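Local coordinates for AP endonuclease, family protein 2 (Mycobacterium smegmatis, PDB 5TNV), which binds magnesium in a xylose isomerase-like TIM barrel and may act as an endonuclease, at residues E87-R90 against T91-D95; R286-E290 against L291-G295; E312-E315 against Y316-V320. One frame throughout, in Å; residues are numbered along the deposited sequence. Where two conformers were deposited one is given.

Contact 1: residues E87-R90 against T91-D95; sequences EEFR and TVLAD
The carbonyls of E87, E88, F89 and R90 receive the amides of T91, V92, L93 and A94 in four i to i+4 hydrogen bonds, the regular backbone of helix 83-95. The straightest on the carbonyl side joins L93 N to F89 O at 2.9 Å, with a C=O...N angle of 165°. The T91 side chain folds back over the preceding turn. Its OG1 lies beside its own backbone N (chi1 -64°), 3.1 Å from E87 O, which accepts T91 N; whether OG1 bonds there is not settled. On the inner side, F89 CE2 meets L93 CD2 at 4.2 Å, one turn apart. The methyl approaches the ring obliquely. V92 CG2 rests 3.4 Å from F89 O. Along the flank toward helix 116-133, R90 turns back toward E87 through a bend at chi3 (-53°). R90 NE donates to E87 OE1 at 3.1 Å in a salt bridge. E87 CD lies in the guanidinium plane, at its edge. NE meets OE1 on the syn side, somewhat out of the carboxylate plane. R90 also bonds S132 through NH1 and makes a cation-pi contact with F133, both on helix 116-133. F89 and L93 pack on I100 and F133, while V92 touches A51 and A55. This is an amphipathic helix of a beta-alpha-beta unit, linking strands 68-70 and 99-104 in the TIM barrel.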
loop_
_atom_site.group_PDB
_atom_site.type_symbol
_atom_site.label_atom_id
_atom_site.label_comp_id
_atom_site.label_asym_id
_atom_site.label_seq_id
_atom_site.Cartn_x
_atom_site.Cartn_y
_atom_site.Cartn_z
ATOM N N GLU A 87 -7.364 -16.914 35.809
ATOM C CA GLU A 87 -6.670 -15.926 36.608
ATOM C C GLU A 87 -5.193 -15.807 36.231
ATOM O O GLU A 87 -4.681 -14.682 36.258
ATOM C CB GLU A 87 -6.893 -16.185 38.120
ATOM C CG GLU A 87 -8.314 -16.022 38.608
ATOM C CD GLU A 87 -8.950 -14.676 38.235
ATOM O OE1 GLU A 87 -8.200 -13.669 38.302
ATOM O OE2 GLU A 87 -10.154 -14.664 37.863
ATOM N N GLU A 88 -4.526 -16.880 35.814
ATOM C CA GLU A 88 -3.187 -16.796 35.289
ATOM C C GLU A 88 -3.158 -15.857 34.070
ATOM O O GLU A 88 -2.273 -15.005 33.907
ATOM C CB GLU A 88 -2.633 -18.145 34.911
ATOM C CG GLU A 88 -2.276 -19.138 35.911
ATOM C CD GLU A 88 -1.591 -20.405 35.491
ATOM O OE1 GLU A 88 -1.177 -20.432 34.397
ATOM O OE2 GLU A 88 -1.509 -21.348 36.347
ATOM N N PHE A 89 -4.137 -16.065 33.179
ATOM C CA PHE A 89 -4.273 -15.242 31.988
ATOM C C PHE A 89 -4.528 -13.783 32.334
ATOM O O PHE A 89 -3.913 -12.886 31.765
ATOM C CB PHE A 89 -5.423 -15.835 31.151
ATOM C CG PHE A 89 -5.695 -15.033 29.894
ATOM C CD1 PHE A 89 -5.023 -15.288 28.712
ATOM C CD2 PHE A 89 -6.627 -14.033 29.881
ATOM C CE1 PHE A 89 -5.300 -14.530 27.563
ATOM C CE2 PHE A 89 -6.895 -13.233 28.792
ATOM C CZ PHE A 89 -6.190 -13.483 27.611
ATOM N N ARG A 90 -5.454 -13.542 33.269
ATOM C CA ARG A 90 -5.802 -12.193 33.665
ATOM C C ARG A 90 -4.568 -11.434 34.143
ATOM O O ARG A 90 -4.365 -10.236 33.862
ATOM C CB ARG A 90 -6.886 -12.177 34.734
ATOM C CG ARG A 90 -7.648 -10.872 34.866
ATOM C CD ARG A 90 -8.653 -10.957 35.984
ATOM N NE ARG A 90 -9.617 -12.084 35.979
ATOM C CZ ARG A 90 -10.723 -12.083 35.228
ATOM N NH1 ARG A 90 -11.012 -11.136 34.366
ATOM N NH2 ARG A 90 -11.562 -13.077 35.267
ATOM N N THR A 91 -3.693 -12.120 34.914
ATOM C CA THR A 91 -2.494 -11.516 35.448
ATOM C C THR A 91 -1.543 -11.090 34.298
ATOM O O THR A 91 -1.061 -9.971 34.304
ATOM C CB THR A 91 -1.775 -12.473 36.379
ATOM O OG1 THR A 91 -2.662 -12.687 37.487
ATOM C CG2 THR A 91 -0.502 -11.884 36.926
ATOM N N VAL A 92 -1.306 -11.995 33.337
ATOM C CA VAL A 92 -0.358 -11.588 32.267
ATOM C C VAL A 92 -0.961 -10.550 31.353
ATOM O O VAL A 92 -0.229 -9.667 30.890
ATOM C CB VAL A 92 0.248 -12.760 31.489
ATOM C CG1 VAL A 92 1.081 -13.644 32.409
ATOM C CG2 VAL A 92 -0.753 -13.584 30.775
ATOM N N LEU A 93 -2.273 -10.574 31.127
ATOM C CA LEU A 93 -2.923 -9.526 30.351
ATOM C C LEU A 93 -2.659 -8.147 30.969
ATOM O O LEU A 93 -2.231 -7.221 30.259
ATOM C CB LEU A 93 -4.419 -9.867 30.298
ATOM C CG LEU A 93 -5.292 -8.878 29.514
ATOM C CD1 LEU A 93 -5.005 -8.950 28.026
ATOM C CD2 LEU A 93 -6.760 -9.141 29.837
ATOM N N ALA A 94 -2.864 -8.023 32.268
ATOM C CA ALA A 94 -2.593 -6.776 32.981
ATOM C C ALA A 94 -1.110 -6.433 32.983
ATOM O O ALA A 94 -0.754 -5.264 32.767
ATOM C CB ALA A 94 -3.152 -6.854 34.409
ATOM N N ASP A 95 -0.256 -7.435 33.238
ATOM C CA ASP A 95 1.176 -7.184 33.300
ATOM C C ASP A 95 1.709 -6.632 31.984
ATOM O O ASP A 95 2.661 -5.833 31.967
ATOM C CB ASP A 95 1.909 -8.427 33.678
ATOM C CG ASP A 95 3.330 -8.278 34.163
ATOM O OD1 ASP A 95 3.746 -7.201 34.671
ATOM O OD2 ASP A 95 4.092 -9.266 34.059
#

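Contact 2: residues R286-E290 against L291-G295; sequences RLALE and LGYTG
L287 carries CG anti to its backbone N (chi1 178°), while L291 swings CG to the side of its own N (chi1 -65°), and the two side chains meet one turn apart at the end of helix 281-290. The helix closes here with a Schellman motif. G292 leaves the helical region with a positive phi of 90°, a conformation glycine adopts readily. The chain then leaves the helix, and two amides bond back into the last turn. Y293 N reaches A288 O at 2.9 Å, and G292 N reaches L289 O at 3.0 Å. Both donors stand above the carbonyl planes of their acceptors. One residue earlier, L291 N still makes the ordinary helical bond to L287 O. The leucines touch at an oblique crossing, L287 CG to L291 CD1, at 3.8 Å. Across the cap, A288 CB packs on Y293 CB at 3.7 Å, between the same two residues that the Y293 N bond joins. The Y293 ring then runs on into the fold, where W251 meets it edge-to-face. A288 and L291 share L245 as an outside neighbour, and L289 lies on L321 and A324 of helix 306-325. A water ties the cap to the outgoing chain: it donates to L289 O at 2.9 Å and to Y293 O at 2.8 Å.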
loop_
_atom_site.group_PDB
_atom_site.type_symbol
_atom_site.label_atom_id
_atom_site.label_comp_id
_atom_site.label_asym_id
_atom_site.label_seq_id
_atom_site.Cartn_x
_atom_site.Cartn_y
_atom_site.Cartn_z
ATOM N N ARG A 286 -16.863 8.642 9.927
ATOM C CA ARG A 286 -17.625 9.831 10.269
ATOM C C ARG A 286 -19.109 9.603 10.091
ATOM O O ARG A 286 -19.914 10.078 10.923
ATOM C CB ARG A 286 -17.168 11.031 9.426
ATOM C CG ARG A 286 -15.937 11.721 10.004
ATOM C CD ARG A 286 -15.354 12.704 9.010
ATOM N NE ARG A 286 -14.440 13.591 9.723
ATOM C CZ ARG A 286 -14.692 14.740 10.306
ATOM N NH1 ARG A 286 -13.695 15.376 10.923
ATOM N NH2 ARG A 286 -15.871 15.306 10.312
ATOM N N LEU A 287 -19.534 8.888 9.055
ATOM C CA LEU A 287 -20.914 8.535 8.844
ATOM C C LEU A 287 -21.438 7.727 10.026
ATOM O O LEU A 287 -22.533 7.974 10.539
ATOM C CB LEU A 287 -21.089 7.735 7.539
ATOM C CG LEU A 287 -22.515 7.275 7.254
ATOM C CD1 LEU A 287 -23.446 8.463 7.093
ATOM C CD2 LEU A 287 -22.487 6.344 6.033
ATOM N N ALA A 288 -20.663 6.723 10.450
ATOM C CA ALA A 288 -21.068 5.919 11.592
ATOM C C ALA A 288 -21.370 6.798 12.794
ATOM O O ALA A 288 -22.381 6.659 13.450
ATOM C CB ALA A 288 -19.969 4.888 11.900
ATOM N N LEU A 289 -20.446 7.723 13.091
ATOM C CA LEU A 289 -20.636 8.606 14.214
ATOM C C LEU A 289 -21.914 9.402 14.054
ATOM O O LEU A 289 -22.671 9.571 15.020
ATOM C CB LEU A 289 -19.439 9.521 14.410
ATOM C CG LEU A 289 -18.158 8.924 14.746
ATOM C CD1 LEU A 289 -17.064 9.953 14.840
ATOM C CD2 LEU A 289 -18.289 8.265 16.071
ATOM N N GLU A 290 -22.148 9.936 12.861
ATOM C CA GLU A 290 -23.353 10.746 12.568
ATOM C C GLU A 290 -24.605 9.932 12.813
ATOM O O GLU A 290 -25.604 10.483 13.289
ATOM C CB GLU A 290 -23.304 11.209 11.117
ATOM C CG GLU A 290 -24.530 11.884 10.609
ATOM C CD GLU A 290 -24.530 12.085 9.089
ATOM O OE1 GLU A 290 -23.479 11.891 8.416
ATOM O OE2 GLU A 290 -25.626 12.428 8.611
ATOM N N LEU A 291 -24.546 8.633 12.491
ATOM C CA LEU A 291 -25.659 7.702 12.650
ATOM C C LEU A 291 -25.777 7.169 14.070
ATOM O O LEU A 291 -26.662 6.330 14.296
ATOM C CB LEU A 291 -25.560 6.580 11.631
ATOM C CG LEU A 291 -25.695 6.973 10.179
ATOM C CD1 LEU A 291 -25.358 5.822 9.241
ATOM C CD2 LEU A 291 -27.093 7.489 9.924
ATOM N N GLY A 292 -24.960 7.636 15.031
ATOM C CA GLY A 292 -25.078 7.264 16.423
ATOM C C GLY A 292 -24.271 6.038 16.821
ATOM O O GLY A 292 -24.501 5.524 17.909
ATOM N N TYR A 293 -23.316 5.606 16.018
ATOM C CA TYR A 293 -22.510 4.455 16.351
ATOM C C TYR A 293 -21.693 4.747 17.589
ATOM O O TYR A 293 -21.026 5.782 17.667
ATOM C CB TYR A 293 -21.594 4.100 15.142
ATOM C CG TYR A 293 -20.747 2.886 15.487
ATOM C CD1 TYR A 293 -21.281 1.616 15.499
ATOM C CD2 TYR A 293 -19.394 3.000 15.859
ATOM C CE1 TYR A 293 -20.531 0.499 15.807
ATOM C CE2 TYR A 293 -18.624 1.894 16.228
ATOM C CZ TYR A 293 -19.206 0.644 16.204
ATOM O OH TYR A 293 -18.562 -0.480 16.574
ATOM N N THR A 294 -21.691 3.825 18.539
ATOM C CA THR A 294 -20.908 3.966 19.776
ATOM C C THR A 294 -20.154 2.733 20.203
ATOM O O THR A 294 -19.491 2.770 21.236
ATOM C CB THR A 294 -21.844 4.364 20.962
ATOM O OG1 THR A 294 -22.822 3.322 21.159
ATOM C CG2 THR A 294 -22.567 5.664 20.707
ATOM N N GLY A 295 -20.191 1.647 19.437
ATOM C CA GLY A 295 -19.547 0.419 19.860
ATOM C C GLY A 295 -18.057 0.404 19.696
ATOM O O GLY A 295 -17.484 1.227 18.975
HETATM O O HOH W 1 -22.048 8.366 17.622
#

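Contact 3: residues E312-E315 against Y316-V320; sequences ENRE and YILQV
The amides of Y316, I317, L318 and Q319 are each satisfied by the carbonyl four residues back, on E312, N313, R314 and E315. These bonds are near-uniform. The shortest runs from I317 N to N313 O, at 2.9 Å. The longest runs from Q319 N to E315 O, at 3.1 Å. The carbonyls also carry side-chain packing. I317 CG1 lies beside its own backbone N (chi1 -64°) and is brought back to 3.3 Å from N313 O. Y316 CB sits 3.4 Å from N313 O as well. L318 CB rests 3.5 Å from R314 O. V320 CG2 sits over one face of the Y316 ring, 3.9 Å above its plane and offset toward the rim.

Four polar side chains, E312, N313, Y316 and Q319, have partners outside residues 312-320. Within the chain, N313 OD1, on a buried residue, accepts from the backbone N of L274, and Q319 OE1 accepts from NH1 of R282 on helix 281-290. Between subunits, E312 OE2 forms a salt bridge with K275 of the third subunit and OE1 a hydrogen bond with Y276 of the third subunit, while Y316 OH is bonded to D305 of the second subunit. The helix thus meets both the second and the third subunit. Its inner residues, N313 and I317, lie on C299, and I317 also touches F297 and I29. This is the C-terminal helix of a TIM barrel, packed outside strands 297-299 and 29-32, with polar side chains reaching into the oligomer interface.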
loop_
_atom_site.group_PDB
_atom_site.type_symbol
_atom_site.label_atom_id
_atom_site.label_comp_id
_atom_site.label_asym_id
_atom_site.label_seq_id
_atom_site.Cartn_x
_atom_site.Cartn_y
_atom_site.Cartn_z
ATOM N N GLU A 312 -1.143 -0.178 12.388
ATOM C CA GLU A 312 -1.310 1.054 11.610
ATOM C C GLU A 312 -2.771 1.451 11.576
ATOM O O GLU A 312 -3.118 2.656 11.664
ATOM C CB GLU A 312 -0.746 0.895 10.214
ATOM C CG GLU A 312 0.742 0.852 10.147
ATOM C CD GLU A 312 1.373 0.987 8.772
ATOM O OE1 GLU A 312 0.677 0.979 7.800
ATOM O OE2 GLU A 312 2.627 1.087 8.734
ATOM N N ASN A 313 -3.671 0.486 11.423
ATOM C CA ASN A 313 -5.094 0.775 11.380
ATOM C C ASN A 313 -5.596 1.386 12.664
ATOM O O ASN A 313 -6.457 2.288 12.636
ATOM C CB ASN A 313 -5.876 -0.496 11.021
ATOM C CG ASN A 313 -5.686 -0.917 9.570
ATOM O OD1 ASN A 313 -5.134 -0.180 8.745
ATOM N ND2 ASN A 313 -6.189 -2.104 9.248
ATOM N N ARG A 314 -5.062 0.961 13.822
ATOM C CA ARG A 314 -5.475 1.563 15.078
ATOM C C ARG A 314 -5.099 3.053 15.105
ATOM O O ARG A 314 -5.902 3.910 15.472
ATOM C CB ARG A 314 -4.827 0.843 16.271
ATOM C CG ARG A 314 -4.985 1.648 17.560
ATOM C CD ARG A 314 -4.313 0.988 18.773
ATOM N NE ARG A 314 -4.211 1.982 19.885
ATOM C CZ ARG A 314 -3.298 2.920 19.893
ATOM N NH1 ARG A 314 -2.381 3.028 18.993
ATOM N NH2 ARG A 314 -3.336 3.780 20.886
ATOM N N GLU A 315 -3.856 3.363 14.722
ATOM C CA GLU A 315 -3.424 4.758 14.708
ATOM C C GLU A 315 -4.292 5.581 13.763
ATOM O O GLU A 315 -4.607 6.739 14.043
ATOM C CB GLU A 315 -1.952 4.865 14.358
ATOM C CG GLU A 315 -1.058 4.360 15.458
ATOM C CD GLU A 315 0.413 4.447 15.171
ATOM O OE1 GLU A 315 0.766 4.877 14.082
ATOM O OE2 GLU A 315 1.215 4.046 16.061
ATOM N N TYR A 316 -4.647 4.998 12.620
ATOM C CA TYR A 316 -5.515 5.639 11.641
ATOM C C TYR A 316 -6.864 5.986 12.236
ATOM O O TYR A 316 -7.340 7.119 12.103
ATOM C CB TYR A 316 -5.637 4.695 10.441
ATOM C CG TYR A 316 -6.644 5.171 9.417
ATOM C CD1 TYR A 316 -6.230 6.041 8.418
ATOM C CD2 TYR A 316 -7.966 4.784 9.409
ATOM C CE1 TYR A 316 -7.090 6.522 7.464
ATOM C CE2 TYR A 316 -8.825 5.227 8.435
ATOM C CZ TYR A 316 -8.386 6.102 7.455
ATOM O OH TYR A 316 -9.265 6.525 6.484
ATOM N N ILE A 317 -7.510 5.006 12.856
ATOM C CA ILE A 317 -8.824 5.219 13.460
ATOM C C ILE A 317 -8.731 6.314 14.519
ATOM O O ILE A 317 -9.601 7.187 14.604
ATOM C CB ILE A 317 -9.399 3.904 14.033
ATOM C CG1 ILE A 317 -9.647 2.873 12.936
ATOM C CG2 ILE A 317 -10.648 4.154 14.858
ATOM C CD1 ILE A 317 -9.858 1.478 13.440
ATOM N N LEU A 318 -7.694 6.282 15.352
ATOM C CA LEU A 318 -7.554 7.282 16.397
ATOM C C LEU A 318 -7.478 8.677 15.770
ATOM O O LEU A 318 -8.102 9.596 16.317
ATOM C CB LEU A 318 -6.346 6.905 17.248
ATOM C CG LEU A 318 -5.956 7.908 18.332
ATOM C CD1 LEU A 318 -7.071 8.024 19.354
ATOM C CD2 LEU A 318 -4.613 7.516 18.932
ATOM N N GLN A 319 -6.775 8.882 14.678
ATOM C CA GLN A 319 -6.725 10.220 14.064
ATOM C C GLN A 319 -8.100 10.584 13.547
ATOM O O GLN A 319 -8.506 11.771 13.670
ATOM C CB GLN A 319 -5.638 10.279 12.994
ATOM C CG GLN A 319 -5.405 11.692 12.466
ATOM C CD GLN A 319 -6.387 12.240 11.433
ATOM O OE1 GLN A 319 -6.968 11.496 10.631
ATOM N NE2 GLN A 319 -6.615 13.532 11.471
ATOM N N VAL A 320 -8.790 9.713 12.851
ATOM C CA VAL A 320 -10.091 10.016 12.288
ATOM C C VAL A 320 -11.047 10.428 13.424
ATOM O O VAL A 320 -11.761 11.430 13.312
ATOM C CB VAL A 320 -10.643 8.828 11.468
ATOM C CG1 VAL A 320 -12.099 9.051 11.064
ATOM C CG2 VAL A 320 -9.800 8.586 10.213
#

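All three contacts are local ones on outer helices of the barrel. Contacts 1 and 3 are continuous helix, whereas contact 2 is a helix end. All three are partly buried; F89 and L93, A288 and Y293, and N313, Y316 and I317 are the buried members. Contact 1 lies far from the others, its centre about 27 Å from that of contact 3, and its arginine joins a salt bridge within the helix to a neighbouring helix. Contacts 2 and 3 are neighbours, with centres about 16 Å apart, and helices 281-290 and 306-325 pack together between them. Contact 2 relies on capping bonds and a water. Contact 3 divides its polar groups between its own chain and two other subunits.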